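Local atomic coordinates of A197 (Sulfolobus turreted icosahedral virus, PDB entry 2C0N), a protein that is probably a glycosyltransferase with a GT-A fold, transferring sugar units from an activated donor onto an acceptor. Residues A[47-52]-A[123-128]; A[1-6]-A[56-61]; A[8-13]-A[31-36]. One frame throughout, in Å; residues are numbered along the deposited sequence.

Contact 1: A[47-52]-A[123-128]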
loop_
_atom_site.group_PDB
_atom_site.type_symbol
_atom_site.label_atom_id
_atom_site.label_comp_id
_atom_site.label_asym_id
_atom_site.label_seq_id
_atom_site.Cartn_x
_atom_site.Cartn_y
_atom_site.Cartn_z
HETATM N N MSE A 47 13.340 -14.684 -7.574
HETATM C CA MSE A 47 13.851 -13.764 -6.572
HETATM C C MSE A 47 14.071 -14.499 -5.229
HETATM O O MSE A 47 15.127 -14.401 -4.628
HETATM C CB MSE A 47 12.888 -12.605 -6.370
HETATM C CG MSE A 47 12.814 -11.615 -7.572
HETATM SE SE MSE A 47 11.461 -10.266 -7.211
HETATM C CE MSE A 47 12.372 -9.425 -5.667
ATOM N N PHE A 48 13.072 -15.258 -4.803
ATOM C CA PHE A 48 13.156 -15.983 -3.527
ATOM C C PHE A 48 14.370 -16.870 -3.444
ATOM O O PHE A 48 15.082 -16.853 -2.427
ATOM C CB PHE A 48 11.903 -16.819 -3.303
ATOM C CG PHE A 48 12.002 -17.706 -2.115
ATOM C CD1 PHE A 48 11.832 -17.196 -0.843
ATOM C CD2 PHE A 48 12.312 -19.045 -2.260
ATOM C CE1 PHE A 48 11.971 -18.031 0.282
ATOM C CE2 PHE A 48 12.421 -19.882 -1.141
ATOM C CZ PHE A 48 12.270 -19.379 0.115
ATOM N N LEU A 49 14.614 -17.652 -4.493
ATOM C CA LEU A 49 15.704 -18.634 -4.460
ATOM C C LEU A 49 17.062 -17.955 -4.265
ATOM O O LEU A 49 17.957 -18.525 -3.659
ATOM C CB LEU A 49 15.709 -19.518 -5.707
ATOM C CG LEU A 49 14.531 -20.506 -5.774
ATOM C CD1 LEU A 49 14.389 -21.113 -7.145
ATOM C CD2 LEU A 49 14.663 -21.593 -4.719
ATOM N N GLU A 50 17.216 -16.745 -4.788
ATOM C CA GLU A 50 18.474 -16.008 -4.591
ATOM C C GLU A 50 18.597 -15.394 -3.194
ATOM O O GLU A 50 19.717 -15.151 -2.728
ATOM C CB GLU A 50 18.661 -14.933 -5.673
ATOM C CG GLU A 50 18.733 -15.502 -7.092
ATOM C CD GLU A 50 19.921 -16.422 -7.315
ATOM O OE1 GLU A 50 20.936 -15.984 -7.916
ATOM O OE2 GLU A 50 19.862 -17.593 -6.884
HETATM N N MSE A 51 17.471 -15.164 -2.524
HETATM C CA MSE A 51 17.473 -14.496 -1.229
HETATM C C MSE A 51 17.561 -15.501 -0.047
HETATM O O MSE A 51 16.589 -15.771 0.651
HETATM C CB MSE A 51 16.276 -13.552 -1.159
HETATM C CG MSE A 51 16.374 -12.397 -2.195
HETATM SE SE MSE A 51 14.669 -11.544 -2.605
HETATM C CE MSE A 51 14.561 -10.541 -1.008
ATOM N N LYS A 52 18.788 -15.990 0.185
ATOM C CA LYS A 52 19.061 -17.165 1.039
ATOM C C LYS A 52 18.732 -16.988 2.524
ATOM O O LYS A 52 18.646 -17.962 3.261
ATOM C CB LYS A 52 20.528 -17.602 0.911
ATOM C CG LYS A 52 21.049 -17.776 -0.520
ATOM C CD LYS A 52 20.055 -18.494 -1.423
ATOM C CE LYS A 52 20.763 -19.355 -2.474
ATOM N NZ LYS A 52 21.168 -20.662 -1.856
ATOM N N ILE A 123 5.476 -22.006 1.316
ATOM C CA ILE A 123 6.214 -23.058 0.636
ATOM C C ILE A 123 7.659 -23.056 1.114
ATOM O O ILE A 123 8.340 -22.057 1.068
ATOM C CB ILE A 123 6.181 -22.903 -0.896
ATOM C CG1 ILE A 123 4.762 -22.567 -1.385
ATOM C CG2 ILE A 123 6.775 -24.122 -1.530
ATOM C CD1 ILE A 123 4.669 -22.331 -2.890
ATOM N N LYS A 124 8.147 -24.213 1.537
ATOM C CA LYS A 124 9.505 -24.230 2.071
ATOM C C LYS A 124 10.603 -24.264 1.002
ATOM O O LYS A 124 10.465 -24.894 -0.067
ATOM C CB LYS A 124 9.686 -25.361 3.091
ATOM C CG LYS A 124 9.784 -26.756 2.588
ATOM C CD LYS A 124 9.952 -27.703 3.778
ATOM C CE LYS A 124 10.046 -29.152 3.412
ATOM N NZ LYS A 124 9.926 -30.085 4.594
ATOM N N ARG A 125 11.721 -23.640 1.336
ATOM C CA ARG A 125 12.842 -23.568 0.432
ATOM C C ARG A 125 13.324 -24.926 -0.064
ATOM O O ARG A 125 13.620 -25.094 -1.242
ATOM C CB ARG A 125 13.987 -22.862 1.125
ATOM C CG ARG A 125 15.262 -22.841 0.304
ATOM C CD ARG A 125 16.277 -21.961 0.956
ATOM N NE ARG A 125 15.951 -20.534 0.832
ATOM C CZ ARG A 125 16.148 -19.790 -0.258
ATOM N NH1 ARG A 125 16.634 -20.320 -1.366
ATOM N NH2 ARG A 125 15.834 -18.500 -0.247
ATOM N N GLU A 126 13.461 -25.872 0.855
ATOM C CA GLU A 126 13.911 -27.204 0.500
ATOM C C GLU A 126 13.149 -27.776 -0.676
ATOM O O GLU A 126 13.747 -28.399 -1.556
ATOM C CB GLU A 126 13.800 -28.165 1.686
ATOM C CG GLU A 126 15.128 -28.567 2.249
ATOM C CD GLU A 126 15.116 -29.981 2.821
ATOM O OE1 GLU A 126 14.086 -30.366 3.439
ATOM O OE2 GLU A 126 16.126 -30.719 2.648
ATOM N N PHE A 127 11.834 -27.610 -0.673
ATOM C CA PHE A 127 11.007 -28.109 -1.766
ATOM C C PHE A 127 11.260 -27.358 -3.076
ATOM O O PHE A 127 11.376 -27.966 -4.145
ATOM C CB PHE A 127 9.530 -27.971 -1.428
ATOM C CG PHE A 127 8.640 -28.519 -2.483
ATOM C CD1 PHE A 127 8.600 -29.872 -2.707
ATOM C CD2 PHE A 127 7.848 -27.681 -3.270
ATOM C CE1 PHE A 127 7.768 -30.407 -3.667
ATOM C CE2 PHE A 127 7.024 -28.232 -4.251
ATOM C CZ PHE A 127 7.002 -29.585 -4.447
ATOM N N LEU A 128 11.284 -26.028 -2.978
ATOM C CA LEU A 128 11.451 -25.165 -4.145
ATOM C C LEU A 128 12.837 -25.289 -4.771
ATOM O O LEU A 128 12.995 -25.143 -5.976
ATOM C CB LEU A 128 11.176 -23.720 -3.760
ATOM C CG LEU A 128 9.710 -23.406 -3.486
ATOM C CD1 LEU A 128 9.562 -22.005 -2.946
ATOM C CD2 LEU A 128 8.855 -23.577 -4.721
#
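The guanidinium of R125 lies nearly flat on the ring of F48, planes 15° apart, in an off-centre cation-pi stack with CZ of R125 4.3 Å from the F48 ring centroid. It bonds to carbonyls in the last turn of helix 37-50 and ties that helix of the GT-A fold to the turn from strand 120-124 into helix 125-128. NH2 of R125 donates to F48 O at 2.8 Å, reaching it from above the carbonyl plane, while M51 N comes to the same oxygen from the opposite face. NH1 of R125 donates to L49 O at 3.2 Å. The chain of R125 is extended as far as CD and bends at chi3 (-73°), which turns the flat group back over the ring. K52 CA covers its other face. E129 forms a salt bridge with NH1 and the carbonyl of Y54 accepts from NE, so the group is held from several directions, and the nearby carboxylate probably offsets the like charge of K52. Next to the stack, apolar contacts join the two segments: L49 CD2 rests 4.2 Å from L128 CB, and L128 CD1 approaches F48 CE2 to 4.0 Å.

Contact 2: A[1-6]-A[56-61]. With SO4 (sulfate ion), chain D.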
loop_
_atom_site.group_PDB
_atom_site.type_symbol
_atom_site.label_atom_id
_atom_site.label_comp_id
_atom_site.label_asym_id
_atom_site.label_seq_id
_atom_site.Cartn_x
_atom_site.Cartn_y
_atom_site.Cartn_z
HETATM N N MSE A 1 12.330 -19.511 11.710
HETATM C CA MSE A 1 11.868 -19.495 10.308
HETATM C C MSE A 1 11.652 -18.057 9.870
HETATM O O MSE A 1 11.013 -17.284 10.595
HETATM C CB MSE A 1 10.570 -20.271 10.175
HETATM C CG MSE A 1 10.096 -20.411 8.748
HETATM SE SE MSE A 1 8.367 -21.236 8.555
HETATM C CE MSE A 1 7.189 -19.885 9.283
ATOM N N ARG A 2 12.186 -17.712 8.698
ATOM C CA ARG A 2 12.035 -16.387 8.134
ATOM C C ARG A 2 11.298 -16.459 6.803
ATOM O O ARG A 2 11.705 -17.163 5.890
ATOM C CB ARG A 2 13.375 -15.689 7.943
ATOM C CG ARG A 2 13.185 -14.214 7.637
ATOM C CD ARG A 2 14.396 -13.390 7.838
ATOM N NE ARG A 2 14.734 -13.330 9.243
ATOM C CZ ARG A 2 14.137 -12.584 10.173
ATOM N NH1 ARG A 2 13.140 -11.758 9.879
ATOM N NH2 ARG A 2 14.552 -12.670 11.422
ATOM N N THR A 3 10.218 -15.699 6.719
ATOM C CA THR A 3 9.268 -15.778 5.624
ATOM C C THR A 3 9.292 -14.497 4.816
ATOM O O THR A 3 9.245 -13.391 5.384
ATOM C CB THR A 3 7.868 -16.009 6.190
ATOM O OG1 THR A 3 7.895 -17.198 6.990
ATOM C CG2 THR A 3 6.831 -16.152 5.109
ATOM N N LEU A 4 9.349 -14.668 3.501
ATOM C CA LEU A 4 9.238 -13.593 2.557
ATOM C C LEU A 4 7.913 -13.742 1.813
ATOM O O LEU A 4 7.670 -14.751 1.108
ATOM C CB LEU A 4 10.399 -13.609 1.574
ATOM C CG LEU A 4 10.539 -12.398 0.651
ATOM C CD1 LEU A 4 10.526 -11.114 1.449
ATOM C CD2 LEU A 4 11.807 -12.513 -0.116
ATOM N N PHE A 5 7.057 -12.737 1.993
ATOM C CA PHE A 5 5.753 -12.707 1.340
ATOM C C PHE A 5 5.848 -12.143 -0.082
ATOM O O PHE A 5 6.400 -11.093 -0.292
ATOM C CB PHE A 5 4.757 -11.874 2.144
ATOM C CG PHE A 5 4.228 -12.578 3.344
ATOM C CD1 PHE A 5 5.039 -12.767 4.454
ATOM C CD2 PHE A 5 2.943 -13.070 3.374
ATOM C CE1 PHE A 5 4.563 -13.437 5.563
ATOM C CE2 PHE A 5 2.456 -13.743 4.474
ATOM C CZ PHE A 5 3.286 -13.911 5.582
ATOM N N PHE A 6 5.257 -12.829 -1.040
ATOM C CA PHE A 6 5.186 -12.325 -2.401
ATOM C C PHE A 6 3.722 -12.121 -2.699
ATOM O O PHE A 6 2.918 -13.052 -2.588
ATOM C CB PHE A 6 5.820 -13.298 -3.379
ATOM C CG PHE A 6 7.332 -13.309 -3.326
ATOM C CD1 PHE A 6 7.987 -14.049 -2.377
ATOM C CD2 PHE A 6 8.073 -12.526 -4.191
ATOM C CE1 PHE A 6 9.372 -14.038 -2.295
ATOM C CE2 PHE A 6 9.447 -12.503 -4.126
ATOM C CZ PHE A 6 10.096 -13.250 -3.192
ATOM N N THR A 56 11.152 -19.506 3.780
ATOM C CA THR A 56 9.802 -19.792 3.369
ATOM C C THR A 56 9.324 -18.711 2.412
ATOM O O THR A 56 9.476 -17.529 2.673
ATOM C CB THR A 56 8.880 -19.913 4.611
ATOM O OG1 THR A 56 9.370 -20.986 5.445
ATOM C CG2 THR A 56 7.454 -20.216 4.214
ATOM N N LEU A 57 8.769 -19.144 1.300
ATOM C CA LEU A 57 8.115 -18.252 0.348
ATOM C C LEU A 57 6.641 -18.337 0.669
ATOM O O LEU A 57 6.048 -19.419 0.544
ATOM C CB LEU A 57 8.363 -18.734 -1.078
ATOM C CG LEU A 57 8.098 -17.744 -2.229
ATOM C CD1 LEU A 57 8.599 -18.294 -3.530
ATOM C CD2 LEU A 57 6.646 -17.470 -2.358
ATOM N N ALA A 58 6.059 -17.209 1.071
ATOM C CA ALA A 58 4.621 -17.132 1.303
ATOM C C ALA A 58 4.004 -16.370 0.150
ATOM O O ALA A 58 4.395 -15.218 -0.095
ATOM C CB ALA A 58 4.335 -16.430 2.594
ATOM N N PHE A 59 3.080 -17.003 -0.590
ATOM C CA PHE A 59 2.235 -16.264 -1.558
ATOM C C PHE A 59 0.965 -15.789 -0.865
ATOM O O PHE A 59 0.292 -16.588 -0.177
ATOM C CB PHE A 59 1.823 -17.184 -2.700
ATOM C CG PHE A 59 2.870 -17.358 -3.743
ATOM C CD1 PHE A 59 3.395 -16.271 -4.397
ATOM C CD2 PHE A 59 3.280 -18.622 -4.113
ATOM C CE1 PHE A 59 4.330 -16.422 -5.414
ATOM C CE2 PHE A 59 4.243 -18.764 -5.121
ATOM C CZ PHE A 59 4.749 -17.673 -5.748
ATOM N N LEU A 60 0.662 -14.511 -1.049
ATOM C CA LEU A 60 -0.517 -13.866 -0.532
ATOM C C LEU A 60 -1.082 -12.998 -1.613
ATOM O O LEU A 60 -0.409 -12.070 -2.052
ATOM C CB LEU A 60 -0.179 -13.027 0.715
ATOM C CG LEU A 60 -1.343 -12.427 1.514
ATOM C CD1 LEU A 60 -2.207 -13.495 2.079
ATOM C CD2 LEU A 60 -0.777 -11.564 2.632
ATOM N N ASP A 61 -2.291 -13.349 -2.099
ATOM C CA ASP A 61 -2.955 -12.562 -3.133
ATOM C C ASP A 61 -3.263 -11.212 -2.521
ATOM O O ASP A 61 -3.493 -11.098 -1.313
ATOM C CB ASP A 61 -4.235 -13.230 -3.609
ATOM C CG ASP A 61 -3.988 -14.355 -4.599
ATOM O OD1 ASP A 61 -2.859 -14.507 -5.130
ATOM O OD2 ASP A 61 -4.959 -15.075 -4.843
HETATM S S SO4 D . 15.859 -16.321 11.499
HETATM O O1 SO4 D . 16.673 -17.337 12.145
HETATM O O2 SO4 D . 14.572 -16.918 11.216
HETATM O O3 SO4 D . 15.737 -15.182 12.393
HETATM O O4 SO4 D . 16.447 -15.858 10.235
#
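A58 CB sits over the centre of the F5 ring, 3.7 Å from its centroid and 12° off the ring normal, a CH-pi contact between two neighbouring parallel strands, 3-8 and 56-60, of the central sheet of the GT-A fold. T3 CG2 meets the same methyl at 3.6 Å, so A58 is packed between T3 and F5 on one face of the sheet. On the other face F6 crosses L57 at about a right angle, its CD1 3.7 Å from L57 CD2, and the F6 CB touches the F59 ring. The backbones hold this register through five hydrogen bonds, the shortest from F6 N to A58 O (2.7 Å, nearly straight), flanked in the ladder by A58 N to L4 O and L60 N to F6 O. Farther out, F122 of strand 120-124 packs against F5, T56 and A58, while A44 and F48 of helix 37-50 cover the face bearing F6. At the N-terminal end, M1 CG is anti to the backbone N (chi1 -175°), and the chain ends beside T56, SE of M1 3.3 Å from OG1 of T56. R2 points away from 56-61; its chain, bent at chi3 (-67°), grips a sulfate probably taken from the crystallisation liquor, and E27 forms a salt bridge with its NH1. NE of R2 donates to sulfate O4 at 3.2 Å, and NH2 donates to O3 at 2.9 Å.

Contact 3: A[8-13]-A[31-36]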
loop_
_atom_site.group_PDB
_atom_site.type_symbol
_atom_site.label_atom_id
_atom_site.label_comp_id
_atom_site.label_asym_id
_atom_site.label_seq_id
_atom_site.Cartn_x
_atom_site.Cartn_y
_atom_site.Cartn_z
ATOM N N PRO A 8 1.173 -10.922 -5.533
ATOM C CA PRO A 8 0.878 -10.573 -6.933
ATOM C C PRO A 8 -0.140 -9.449 -6.943
ATOM O O PRO A 8 -1.177 -9.585 -6.299
ATOM C CB PRO A 8 0.259 -11.860 -7.497
ATOM C CG PRO A 8 0.560 -12.900 -6.561
ATOM C CD PRO A 8 0.788 -12.303 -5.228
ATOM N N SER A 9 0.178 -8.329 -7.552
ATOM C CA SER A 9 -0.810 -7.246 -7.627
ATOM C C SER A 9 -1.143 -6.846 -9.037
ATOM O O SER A 9 -0.473 -7.274 -9.982
ATOM C CB SER A 9 -0.310 -6.042 -6.842
ATOM O OG SER A 9 0.482 -5.257 -7.659
HETATM N N MSE A 10 -2.146 -5.975 -9.155
HETATM C CA MSE A 10 -2.471 -5.271 -10.405
HETATM C C MSE A 10 -2.012 -3.813 -10.383
HETATM O O MSE A 10 -2.406 -3.013 -11.230
HETATM C CB MSE A 10 -3.962 -5.394 -10.716
HETATM C CG MSE A 10 -4.428 -6.830 -10.620
HETATM SE SE MSE A 10 -3.972 -7.675 -12.267
HETATM C CE MSE A 10 -5.484 -7.128 -13.265
ATOM N N GLY A 11 -1.104 -3.494 -9.437
ATOM C CA GLY A 11 -0.491 -2.179 -9.340
ATOM C C GLY A 11 -0.943 -1.345 -8.143
ATOM O O GLY A 11 -0.460 -0.226 -7.942
ATOM N N SER A 12 -1.847 -1.884 -7.337
ATOM C CA SER A 12 -2.210 -1.214 -6.096
ATOM C C SER A 12 -2.443 -2.244 -5.012
ATOM O O SER A 12 -2.671 -3.444 -5.316
ATOM C CB SER A 12 -3.429 -0.356 -6.288
ATOM O OG SER A 12 -4.569 -1.154 -6.485
ATOM N N VAL A 13 -2.413 -1.768 -3.760
ATOM C CA VAL A 13 -2.716 -2.602 -2.608
ATOM C C VAL A 13 -3.830 -1.940 -1.766
ATOM O O VAL A 13 -3.713 -0.775 -1.380
ATOM C CB VAL A 13 -1.487 -2.809 -1.736
ATOM C CG1 VAL A 13 -1.777 -3.715 -0.568
ATOM C CG2 VAL A 13 -0.375 -3.468 -2.580
ATOM N N LEU A 31 4.419 -7.551 -6.294
ATOM C CA LEU A 31 4.802 -7.706 -7.677
ATOM C C LEU A 31 3.886 -6.838 -8.516
ATOM O O LEU A 31 2.650 -6.933 -8.392
ATOM C CB LEU A 31 4.681 -9.173 -8.098
ATOM C CG LEU A 31 5.592 -10.095 -7.261
ATOM C CD1 LEU A 31 5.031 -11.471 -7.114
ATOM C CD2 LEU A 31 6.919 -10.130 -7.863
ATOM N N SER A 32 4.480 -5.988 -9.357
ATOM C CA SER A 32 3.757 -5.213 -10.335
ATOM C C SER A 32 3.132 -6.095 -11.378
ATOM O O SER A 32 3.457 -7.267 -11.500
ATOM C CB SER A 32 4.669 -4.199 -11.018
ATOM O OG SER A 32 4.929 -3.186 -10.093
ATOM N N ARG A 33 2.192 -5.511 -12.117
ATOM C CA ARG A 33 1.372 -6.261 -13.007
ATOM C C ARG A 33 2.248 -6.835 -14.111
ATOM O O ARG A 33 3.167 -6.181 -14.566
ATOM C CB ARG A 33 0.309 -5.340 -13.612
ATOM C CG ARG A 33 -0.741 -6.074 -14.323
ATOM C CD ARG A 33 -1.837 -5.134 -14.718
ATOM N NE ARG A 33 -2.838 -5.841 -15.502
ATOM C CZ ARG A 33 -3.880 -5.274 -16.098
ATOM N NH1 ARG A 33 -4.078 -3.959 -16.018
ATOM N NH2 ARG A 33 -4.727 -6.036 -16.806
ATOM N N ARG A 34 1.997 -8.066 -14.510
ATOM C CA ARG A 34 2.666 -8.613 -15.688
ATOM C C ARG A 34 1.571 -9.178 -16.613
ATOM O O ARG A 34 0.377 -8.939 -16.413
ATOM C CB ARG A 34 3.764 -9.639 -15.313
ATOM C CG ARG A 34 4.993 -9.085 -14.497
ATOM C CD ARG A 34 5.939 -8.193 -15.312
ATOM N NE ARG A 34 7.050 -7.493 -14.621
ATOM C CZ ARG A 34 7.019 -6.250 -14.107
ATOM N NH1 ARG A 34 5.895 -5.556 -14.081
ATOM N NH2 ARG A 34 8.107 -5.691 -13.558
ATOM N N ASN A 35 1.980 -9.911 -17.623
ATOM C CA ASN A 35 1.055 -10.554 -18.537
ATOM C C ASN A 35 0.000 -11.422 -17.841
ATOM O O ASN A 35 -1.158 -11.476 -18.238
ATOM C CB ASN A 35 1.854 -11.405 -19.553
ATOM C CG ASN A 35 3.309 -10.899 -19.736
ATOM O OD1 ASN A 35 4.062 -10.704 -18.757
ATOM N ND2 ASN A 35 3.692 -10.664 -20.990
ATOM N N HIS A 36 0.419 -12.122 -16.803
ATOM C CA HIS A 36 -0.442 -13.088 -16.168
ATOM C C HIS A 36 0.124 -13.377 -14.799
ATOM O O HIS A 36 1.334 -13.239 -14.585
ATOM C CB HIS A 36 -0.497 -14.359 -17.016
ATOM C CG HIS A 36 -1.370 -15.433 -16.449
ATOM N ND1 HIS A 36 -2.640 -15.700 -16.920
ATOM C CD2 HIS A 36 -1.138 -16.334 -15.478
ATOM C CE1 HIS A 36 -3.160 -16.701 -16.230
ATOM N NE2 HIS A 36 -2.271 -17.091 -15.332
HETATM O O HOH W 1 -3.948 -2.678 -13.367
#
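L31 O takes two hydrogen bonds from S9, one from the backbone N at 3.0 Å, in the carbonyl plane, and one from OG at 2.8 Å, which comes from above that plane. S9 OG, at chi1 87° between its backbone N and carbonyl carbon, can thus donate to L31 O while accepting from G11 N at 3.0 Å, closing an ST turn. The L31 side chain lies on the same face of the sheet as P8, with which it forms the parallel bridge, and Q40 of helix 37-50 packs against both. S32 turns its side chain away from 8-13; its OG bonds to the carbonyl of D191 in the second subunit, whereas its own carbonyl, like that of S9, accepts from NE2 of Q40. These loops leave the C-terminal ends of parallel strands 3-8 and 28-31, the edge of a Rossmann-like sheet where GT-A enzymes generally bind their nucleotide sugar. Next, R33 CA passes 3.7 Å from S9 O, and the R33 side chain runs out almost fully extended and crosses M10 at a slant. The bent chain of M10 sets its CE over one face of the R33 guanidinium, offset toward the rim and 3.7 Å from R33 NE. A water donates to M10 O (2.7 Å) and weakly accepts from NH1 of R33. R34 heads away, its NH1 donating to R33 O at 2.8 Å.

In the fold
From the N terminus, strand 3-8 supplies a segment to contact 2 and then runs into the loop of contact 3. Contact 3 closes first, returning 31-36 to 8-13 after helix 15-23 and strand 28-31, and is nested inside the larger loop that contact 2 closes when strand 56-60 pairs with strand 3-8. Contact 1 opens at the end of helix 37-50, before contact 2 closes, and finishes only at 123-128, so these two cross. They also touch: L57 O and I123 N probably share a hydrogen bond, and F48 packs on T56. P8 meets L60, joining contacts 2 and 3. Contacts 1 and 3 lie about 21 Å apart between centres, and all three touch the second subunit.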